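Local structure of 5,10-methylenetetrahydrofolate dehydrogenase (Bombyx mori, 5ZF1) at residues R3-E17 / V145-F157. The protein probably catalyses the NADP+-dependent oxidation of 5,10-methylenetetrahydrofolate in one-carbon metabolism. Numbering follows the deposited sequence.
Sequences RILDGKALAMEIKKE and VVEMLKRFNIDTF. With EDO (1,2-ethanediol), chain I.
Phe152 packs against Leu5 and Leu10 where a Schellman motif closes the helix ending at Arg151, and the contact illustrates how the end of helix 140-151 can pack on the first strand of a Rossmann-type sheet and on the helix that follows it. Residues 3-17 supply an outermost strand, within this chain, of that sheet, then a helix that belongs by sequence to the catalytic domain; helix segments 7-17 and 145-151 run almost perpendicular, at 87°. Over one face of the Phe152 ring, displaced toward the rim, sits Leu5 CD2, 3.8 Å from the centroid in a CH-pi contact. Leu10 reaches across with CG anti to the backbone N (chi1 -178°): CD2 touches Phe152 CE2 at 3.7 Å and also meets Met148 CA, and both methyls lie along the CB-CG stem of Arg151, Leu10 CD1 at 3.8 Å from Arg151 CB. Met148 CE closes in beside Leu5 CB. At the strand end, Arg3 bends at chi3 to bring NH1 within 3.1 Å of Phe152 O, in the carbonyl plane, with NH2 adding a weak second bond. Farther along, Arg151 grips Glu17 end-on in a nearly coplanar, bidentate salt bridge, NH2 to OE1 at 2.8 Å and NH1 to OE2 at 2.9 Å, while Ile14 CG1 covers one guanidinium face.

A second shell positions these groups. Asp6 caps the helix at Lys8 N and, weakly, Ala9 N; backbone bonds from Arg3 and Leu5 to Ile270 hold the strand in its sheet, and Met280 of helix 277-298 packs on Leu10 and Ile14. Glu147 and Glu17 together hold the guanidinium's rotation, Glu147 OE2 accepting from Arg151 NE at 2.8 Å through its anti lone pair.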
ATOM      1  N   ARG B   3     -15.920  24.760 -11.729  1.00 34.78           N
ATOM      2  CA  ARG B   3     -15.552  25.331 -10.439  1.00 37.55           C
ATOM      3  C   ARG B   3     -14.042  25.279 -10.261  1.00 39.87           C
ATOM      4  O   ARG B   3     -13.372  24.352 -10.723  1.00 34.66           O
ATOM      5  CB  ARG B   3     -16.193  24.567  -9.288  1.00 33.05           C
ATOM      6  CG  ARG B   3     -17.665  24.280  -9.409  1.00 46.89           C
ATOM      7  CD  ARG B   3     -18.054  23.274  -8.343  1.00 53.06           C
ATOM      8  NE  ARG B   3     -17.524  23.631  -7.028  1.00 58.90           N
ATOM      9  CZ  ARG B   3     -17.350  22.769  -6.030  1.00 49.35           C
ATOM     10  NH1 ARG B   3     -17.643  21.488  -6.198  1.00 51.70           N
ATOM     11  NH2 ARG B   3     -16.864  23.182  -4.870  1.00 51.97           N
ATOM     12  N   ILE B   4     -13.507  26.265  -9.552  1.00 36.46           N
ATOM     13  CA  ILE B   4     -12.071  26.370  -9.332  1.00 31.63           C
ATOM     14  C   ILE B   4     -11.743  25.769  -7.970  1.00 38.45           C
ATOM     15  O   ILE B   4     -12.268  26.206  -6.940  1.00 33.40           O
ATOM     16  CB  ILE B   4     -11.593  27.827  -9.438  1.00 42.69           C
ATOM     17  CG1 ILE B   4     -12.295  28.537 -10.600  1.00 45.88           C
ATOM     18  CG2 ILE B   4     -10.089  27.879  -9.631  1.00 36.10           C
ATOM     19  CD1 ILE B   4     -11.906  28.017 -11.964  1.00 43.11           C
ATOM     20  N   LEU B   5     -10.878  24.754  -7.958  1.00 32.59           N
ATOM     21  CA  LEU B   5     -10.421  24.150  -6.706  1.00 29.04           C
ATOM     22  C   LEU B   5      -9.109  24.817  -6.307  1.00 28.96           C
ATOM     23  O   LEU B   5      -8.020  24.263  -6.457  1.00 32.78           O
ATOM     24  CB  LEU B   5     -10.266  22.641  -6.855  1.00 35.79           C
ATOM     25  CG  LEU B   5     -11.424  21.900  -7.517  1.00 30.21           C
ATOM     26  CD1 LEU B   5     -10.973  20.548  -8.076  1.00 30.00           C
ATOM     27  CD2 LEU B   5     -12.558  21.730  -6.515  1.00 32.71           C
ATOM     28  N   ASP B   6      -9.228  26.030  -5.761  1.00 35.13           N
ATOM     29  CA  ASP B   6      -8.069  26.865  -5.439  1.00 35.51           C
ATOM     30  C   ASP B   6      -7.450  26.404  -4.126  1.00 31.20           C
ATOM     31  O   ASP B   6      -7.949  26.728  -3.044  1.00 30.33           O
ATOM     32  CB  ASP B   6      -8.477  28.332  -5.361  1.00 38.13           C
ATOM     33  CG  ASP B   6      -7.318  29.241  -4.981  1.00 47.76           C
ATOM     34  OD1 ASP B   6      -6.144  28.845  -5.177  1.00 46.26           O
ATOM     35  OD2 ASP B   6      -7.584  30.353  -4.478  1.00 51.98           O
ATOM     36  N   GLY B   7      -6.338  25.669  -4.221  1.00 35.93           N
ATOM     37  CA  GLY B   7      -5.683  25.161  -3.029  1.00 29.02           C
ATOM     38  C   GLY B   7      -5.079  26.243  -2.155  1.00 33.42           C
ATOM     39  O   GLY B   7      -4.912  26.045  -0.949  1.00 29.55           O
ATOM     40  N   LYS B   8      -4.729  27.389  -2.740  1.00 30.96           N
ATOM     41  CA  LYS B   8      -4.160  28.468  -1.938  1.00 32.26           C
ATOM     42  C   LYS B   8      -5.187  29.009  -0.958  1.00 31.75           C
ATOM     43  O   LYS B   8      -4.894  29.190   0.229  1.00 33.93           O
ATOM     44  CB  LYS B   8      -3.641  29.587  -2.838  1.00 41.27           C
ATOM     45  CG  LYS B   8      -2.917  30.684  -2.079  1.00 46.52           C
ATOM     46  CD  LYS B   8      -2.601  31.856  -2.985  1.00 49.57           C
ATOM     47  CE  LYS B   8      -1.157  32.284  -2.827  1.00 62.12           C
ATOM     48  NZ  LYS B   8      -0.229  31.229  -3.315  1.00 65.32           N
ATOM     49  N   ALA B   9      -6.401  29.273  -1.441  1.00 39.09           N
ATOM     50  CA  ALA B   9      -7.445  29.786  -0.565  1.00 32.50           C
ATOM     51  C   ALA B   9      -7.884  28.733   0.443  1.00 34.38           C
ATOM     52  O   ALA B   9      -8.165  29.053   1.603  1.00 30.86           O
ATOM     53  CB  ALA B   9      -8.633  30.270  -1.396  1.00 37.50           C
ATOM     54  N   LEU B  10      -7.955  27.467   0.021  1.00 35.42           N
ATOM     55  CA  LEU B  10      -8.319  26.410   0.961  1.00 30.80           C
ATOM     56  C   LEU B  10      -7.269  26.264   2.055  1.00 26.38           C
ATOM     57  O   LEU B  10      -7.608  26.052   3.229  1.00 30.76           O
ATOM     58  CB  LEU B  10      -8.500  25.085   0.222  1.00 28.24           C
ATOM     59  CG  LEU B  10      -8.929  23.900   1.091  1.00 36.41           C
ATOM     60  CD1 LEU B  10     -10.199  24.237   1.849  1.00 37.83           C
ATOM     61  CD2 LEU B  10      -9.118  22.633   0.255  1.00 30.02           C
ATOM     62  N   ALA B  11      -5.991  26.346   1.683  1.00 29.96           N
ATOM     63  CA  ALA B  11      -4.921  26.234   2.668  1.00 31.50           C
ATOM     64  C   ALA B  11      -5.031  27.333   3.714  1.00 25.37           C
ATOM     65  O   ALA B  11      -4.825  27.088   4.905  1.00 26.93           O
ATOM     66  CB  ALA B  11      -3.559  26.291   1.981  1.00 25.79           C
ATOM     67  N   MET B  12      -5.354  28.551   3.282  1.00 31.11           N
ATOM     68  CA  MET B  12      -5.611  29.628   4.236  1.00 36.21           C
ATOM     69  C   MET B  12      -6.730  29.256   5.208  1.00 32.52           C
ATOM     70  O   MET B  12      -6.580  29.416   6.425  1.00 33.18           O
ATOM     71  CB  MET B  12      -5.942  30.927   3.500  1.00 37.62           C
ATOM     72  CG  MET B  12      -6.020  32.148   4.420  1.00 43.63           C
ATOM     73  SD  MET B  12      -4.544  32.354   5.450  1.00 58.99           S
ATOM     74  CE  MET B  12      -3.250  32.274   4.209  1.00 44.73           C
ATOM     75  N   GLU B  13      -7.855  28.743   4.693  1.00 33.67           N
ATOM     76  CA  GLU B  13      -8.942  28.302   5.568  1.00 32.82           C
ATOM     77  C   GLU B  13      -8.450  27.273   6.571  1.00 31.21           C
ATOM     78  O   GLU B  13      -8.716  27.373   7.771  1.00 27.65           O
ATOM     79  CB  GLU B  13     -10.088  27.703   4.748  1.00 43.99           C
ATOM     80  CG  GLU B  13     -10.837  28.660   3.845  1.00 44.67           C
ATOM     81  CD  GLU B  13     -11.970  27.965   3.098  1.00 60.13           C
ATOM     82  OE1 GLU B  13     -12.700  27.165   3.727  1.00 61.02           O
ATOM     83  OE2 GLU B  13     -12.124  28.212   1.883  1.00 66.84           O
ATOM     84  N   ILE B  14      -7.719  26.269   6.083  1.00 26.96           N
ATOM     85  CA  ILE B  14      -7.192  25.210   6.937  1.00 26.32           C
ATOM     86  C   ILE B  14      -6.223  25.771   7.978  1.00 24.72           C
ATOM     87  O   ILE B  14      -6.273  25.395   9.157  1.00 30.11           O
ATOM     88  CB  ILE B  14      -6.537  24.132   6.045  1.00 23.64           C
ATOM     89  CG1 ILE B  14      -7.618  23.269   5.388  1.00 35.14           C
ATOM     90  CG2 ILE B  14      -5.579  23.274   6.821  1.00 27.04           C
ATOM     91  CD1 ILE B  14      -7.097  22.407   4.270  1.00 36.62           C
ATOM     92  N   LYS B  15      -5.324  26.670   7.562  1.00 27.58           N
ATOM     93  CA  LYS B  15      -4.351  27.232   8.497  1.00 23.75           C
ATOM     94  C   LYS B  15      -5.034  28.067   9.575  1.00 29.75           C
ATOM     95  O   LYS B  15      -4.588  28.077  10.725  1.00 28.41           O
ATOM     96  CB  LYS B  15      -3.313  28.057   7.744  1.00 27.25           C
ATOM     97  CG  LYS B  15      -2.229  27.202   7.084  1.00 26.61           C
ATOM     98  CD  LYS B  15      -1.203  28.038   6.337  1.00 24.95           C
ATOM     99  CE  LYS B  15      -1.798  28.655   5.075  1.00 27.59           C
ATOM    100  NZ  LYS B  15      -0.726  29.213   4.205  1.00 33.53           N
ATOM    101  N   LYS B  16      -6.134  28.740   9.232  1.00 28.04           N
ATOM    102  CA  LYS B  16      -6.883  29.484  10.244  1.00 29.54           C
ATOM    103  C   LYS B  16      -7.524  28.547  11.256  1.00 36.00           C
ATOM    104  O   LYS B  16      -7.502  28.823  12.462  1.00 34.58           O
ATOM    105  CB  LYS B  16      -7.943  30.360   9.582  1.00 32.86           C
ATOM    106  CG  LYS B  16      -7.372  31.489   8.740  1.00 40.23           C
ATOM    107  CD  LYS B  16      -8.483  32.406   8.246  1.00 48.28           C
ATOM    108  CE  LYS B  16      -7.956  33.455   7.278  1.00 54.92           C
ATOM    109  NZ  LYS B  16      -9.045  34.371   6.824  1.00 62.66           N
ATOM    110  N   GLU B  17      -8.106  27.435  10.785  1.00 31.63           N
ATOM    111  CA  GLU B  17      -8.671  26.454  11.706  1.00 30.75           C
ATOM    112  C   GLU B  17      -7.595  25.858  12.596  1.00 31.27           C
ATOM    113  O   GLU B  17      -7.782  25.730  13.808  1.00 33.59           O
ATOM    114  CB  GLU B  17      -9.389  25.345  10.932  1.00 31.73           C
ATOM    115  CG  GLU B  17     -10.627  25.794  10.198  1.00 34.97           C
ATOM    116  CD  GLU B  17     -11.143  24.737   9.239  1.00 44.53           C
ATOM    117  OE1 GLU B  17     -10.676  23.577   9.309  1.00 39.97           O
ATOM    118  OE2 GLU B  17     -12.019  25.072   8.417  1.00 44.57           O
ATOM    119  N   VAL B 145      -4.461  16.425  -1.458  1.00 19.33           N
ATOM    120  CA  VAL B 145      -5.415  16.047  -2.499  1.00 22.02           C
ATOM    121  C   VAL B 145      -6.716  15.553  -1.888  1.00 25.01           C
ATOM    122  O   VAL B 145      -7.809  15.984  -2.280  1.00 25.06           O
ATOM    123  CB  VAL B 145      -4.798  14.983  -3.424  1.00 23.19           C
ATOM    124  CG1 VAL B 145      -5.876  14.397  -4.341  1.00 26.94           C
ATOM    125  CG2 VAL B 145      -3.710  15.613  -4.209  1.00 18.49           C
ATOM    126  N   VAL B 146      -6.620  14.632  -0.926  1.00 23.79           N
ATOM    127  CA  VAL B 146      -7.811  14.091  -0.286  1.00 26.14           C
ATOM    128  C   VAL B 146      -8.606  15.207   0.382  1.00 29.62           C
ATOM    129  O   VAL B 146      -9.840  15.233   0.324  1.00 26.13           O
ATOM    130  CB  VAL B 146      -7.415  12.986   0.713  1.00 28.65           C
ATOM    131  CG1 VAL B 146      -8.522  12.747   1.736  1.00 38.37           C
ATOM    132  CG2 VAL B 146      -7.089  11.713  -0.026  1.00 35.31           C
ATOM    133  N   GLU B 147      -7.910  16.163   0.998  1.00 31.93           N
ATOM    134  CA  GLU B 147      -8.594  17.271   1.664  1.00 28.85           C
ATOM    135  C   GLU B 147      -9.277  18.199   0.662  1.00 28.44           C
ATOM    136  O   GLU B 147     -10.355  18.738   0.943  1.00 29.16           O
ATOM    137  CB  GLU B 147      -7.597  18.038   2.537  1.00 34.28           C
ATOM    138  CG  GLU B 147      -8.231  18.952   3.593  1.00 37.56           C
ATOM    139  CD  GLU B 147      -9.079  18.213   4.630  1.00 45.54           C
ATOM    140  OE1 GLU B 147      -8.800  17.033   4.944  1.00 41.41           O
ATOM    141  OE2 GLU B 147     -10.031  18.831   5.147  1.00 50.67           O
ATOM    142  N   MET B 148      -8.673  18.408  -0.512  1.00 25.17           N
ATOM    143  CA  MET B 148      -9.326  19.219  -1.532  1.00 23.87           C
ATOM    144  C   MET B 148     -10.634  18.571  -1.975  1.00 27.10           C
ATOM    145  O   MET B 148     -11.650  19.257  -2.154  1.00 27.92           O
ATOM    146  CB  MET B 148      -8.378  19.438  -2.714  1.00 24.75           C
ATOM    147  CG  MET B 148      -7.110  20.210  -2.342  1.00 27.29           C
ATOM    148  SD  MET B 148      -5.929  20.505  -3.676  1.00 37.41           S
ATOM    149  CE  MET B 148      -6.993  20.764  -5.096  1.00 32.13           C
ATOM    150  N   LEU B 149     -10.639  17.242  -2.117  1.00 24.21           N
ATOM    151  CA  LEU B 149     -11.859  16.546  -2.512  1.00 22.23           C
ATOM    152  C   LEU B 149     -12.932  16.659  -1.443  1.00 25.55           C
ATOM    153  O   LEU B 149     -14.103  16.907  -1.754  1.00 28.20           O
ATOM    154  CB  LEU B 149     -11.565  15.079  -2.797  1.00 25.27           C
ATOM    155  CG  LEU B 149     -10.693  14.824  -4.029  1.00 20.98           C
ATOM    156  CD1 LEU B 149     -10.126  13.420  -3.992  1.00 20.67           C
ATOM    157  CD2 LEU B 149     -11.487  15.087  -5.295  1.00 21.19           C
ATOM    158  N   LYS B 150     -12.553  16.461  -0.177  1.00 25.85           N
ATOM    159  CA  LYS B 150     -13.536  16.522   0.902  1.00 29.19           C
ATOM    160  C   LYS B 150     -14.060  17.934   1.093  1.00 27.26           C
ATOM    161  O   LYS B 150     -15.258  18.131   1.299  1.00 26.68           O
ATOM    162  CB  LYS B 150     -12.923  16.004   2.205  1.00 30.29           C
ATOM    163  CG  LYS B 150     -12.477  14.555   2.121  1.00 39.68           C
ATOM    164  CD  LYS B 150     -11.914  14.046   3.438  1.00 38.87           C
ATOM    165  CE  LYS B 150     -12.999  13.426   4.302  1.00 46.14           C
ATOM    166  NZ  LYS B 150     -14.030  14.408   4.755  1.00 59.58           N
ATOM    167  N   ARG B 151     -13.184  18.934   1.031  1.00 28.81           N
ATOM    168  CA  ARG B 151     -13.637  20.289   1.328  1.00 30.83           C
ATOM    169  C   ARG B 151     -14.493  20.866   0.212  1.00 34.59           C
ATOM    170  O   ARG B 151     -15.335  21.731   0.467  1.00 34.73           O
ATOM    171  CB  ARG B 151     -12.439  21.195   1.603  1.00 29.55           C
ATOM    172  CG  ARG B 151     -11.699  20.811   2.854  1.00 34.90           C
ATOM    173  CD  ARG B 151     -12.244  21.522   4.063  1.00 40.97           C
ATOM    174  NE  ARG B 151     -11.485  21.171   5.259  1.00 59.64           N
ATOM    175  CZ  ARG B 151     -11.302  21.986   6.292  1.00 50.50           C
ATOM    176  NH1 ARG B 151     -11.817  23.208   6.269  1.00 47.66           N
ATOM    177  NH2 ARG B 151     -10.597  21.587   7.342  1.00 48.29           N
ATOM    178  N   PHE B 152     -14.310  20.408  -1.025  1.00 27.57           N
ATOM    179  CA  PHE B 152     -15.129  20.891  -2.121  1.00 23.59           C
ATOM    180  C   PHE B 152     -16.311  19.982  -2.416  1.00 20.01           C
ATOM    181  O   PHE B 152     -16.984  20.162  -3.443  1.00 24.68           O
ATOM    182  CB  PHE B 152     -14.261  21.107  -3.365  1.00 29.85           C
ATOM    183  CG  PHE B 152     -13.338  22.293  -3.245  1.00 35.75           C
ATOM    184  CD1 PHE B 152     -13.822  23.579  -3.394  1.00 39.57           C
ATOM    185  CD2 PHE B 152     -11.996  22.119  -2.958  1.00 34.78           C
ATOM    186  CE1 PHE B 152     -12.974  24.675  -3.271  1.00 38.65           C
ATOM    187  CE2 PHE B 152     -11.145  23.208  -2.835  1.00 38.07           C
ATOM    188  CZ  PHE B 152     -11.635  24.484  -2.993  1.00 36.19           C
ATOM    189  N   ASN B 153     -16.580  19.022  -1.524  1.00 23.48           N
ATOM    190  CA  ASN B 153     -17.773  18.180  -1.615  0.84 24.47           C
ATOM    191  C   ASN B 153     -17.781  17.362  -2.898  1.00 23.80           C
ATOM    192  O   ASN B 153     -18.813  17.220  -3.554  1.00 26.71           O
ATOM    193  CB  ASN B 153     -19.055  19.015  -1.502  0.84 25.36           C
ATOM    194  CG  ASN B 153     -19.800  18.765  -0.203  0.84 30.45           C
ATOM    195  OD1 ASN B 153     -19.238  18.223   0.752  0.84 27.54           O
ATOM    196  ND2 ASN B 153     -21.071  19.164  -0.158  0.84 33.09           N
ATOM    197  N   ILE B 154     -16.630  16.842  -3.264  1.00 22.14           N
ATOM    198  CA  ILE B 154     -16.507  16.012  -4.447  1.00 20.93           C
ATOM    199  C   ILE B 154     -16.834  14.592  -4.038  1.00 16.59           C
ATOM    200  O   ILE B 154     -16.231  14.051  -3.099  1.00 23.24           O
ATOM    201  CB  ILE B 154     -15.091  16.100  -5.038  1.00 17.68           C
ATOM    202  CG1 ILE B 154     -14.715  17.567  -5.303  1.00 20.25           C
ATOM    203  CG2 ILE B 154     -15.016  15.228  -6.299  1.00 19.03           C
ATOM    204  CD1 ILE B 154     -15.540  18.230  -6.356  1.00 21.88           C
ATOM    205  N   ASP B 155     -17.802  13.994  -4.716  1.00 16.01           N
ATOM    206  CA  ASP B 155     -18.237  12.651  -4.367  1.00 17.45           C
ATOM    207  C   ASP B 155     -17.199  11.629  -4.809  1.00 19.57           C
ATOM    208  O   ASP B 155     -16.828  11.580  -5.987  1.00 21.87           O
ATOM    209  CB  ASP B 155     -19.580  12.371  -5.010  1.00 21.37           C
ATOM    210  CG  ASP B 155     -20.626  13.310  -4.482  1.00 19.02           C
ATOM    211  OD1 ASP B 155     -20.864  13.202  -3.275  1.00 21.52           O
ATOM    212  OD2 ASP B 155     -21.130  14.161  -5.236  1.00 26.02           O
ATOM    213  N   THR B 156     -16.734  10.824  -3.859  1.00 18.57           N
ATOM    214  CA  THR B 156     -15.809   9.724  -4.129  1.00 15.34           C
ATOM    215  C   THR B 156     -16.448   8.356  -3.970  1.00 16.89           C
ATOM    216  O   THR B 156     -16.066   7.421  -4.666  1.00 18.44           O
ATOM    217  CB  THR B 156     -14.594   9.809  -3.186  1.00 17.00           C
ATOM    218  OG1 THR B 156     -15.024   9.808  -1.810  1.00 20.37           O
ATOM    219  CG2 THR B 156     -13.778  11.075  -3.468  1.00 18.58           C
ATOM    220  N   PHE B 157     -17.429   8.222  -3.067  1.00 17.41           N
ATOM    221  CA  PHE B 157     -17.970   6.909  -2.729  1.00 14.56           C
ATOM    222  C   PHE B 157     -18.602   6.230  -3.942  1.00 16.21           C
ATOM    223  O   PHE B 157     -19.597   6.721  -4.488  1.00 18.35           O
ATOM    224  CB  PHE B 157     -19.010   7.084  -1.607  1.00 14.85           C
ATOM    225  CG  PHE B 157     -19.454   5.806  -1.006  1.00 14.53           C
ATOM    226  CD1 PHE B 157     -20.407   5.022  -1.646  1.00 12.76           C
ATOM    227  CD2 PHE B 157     -18.956   5.403   0.233  1.00 18.96           C
ATOM    228  CE1 PHE B 157     -20.815   3.827  -1.101  1.00 14.79           C
ATOM    229  CE2 PHE B 157     -19.376   4.216   0.790  1.00 20.35           C
ATOM    230  CZ  PHE B 157     -20.296   3.431   0.123  1.00 15.76           C
TER
HETATM  231  C1  EDO I 405     -15.986  11.298   1.596  0.84 40.46           C
HETATM  232  O1  EDO I 405     -15.283  11.506   0.355  0.84 34.27           O
HETATM  233  C2  EDO I 405     -16.157   9.807   1.879  0.84 43.06           C
HETATM  234  O2  EDO I 405     -17.294   9.288   1.178  0.84 30.37           O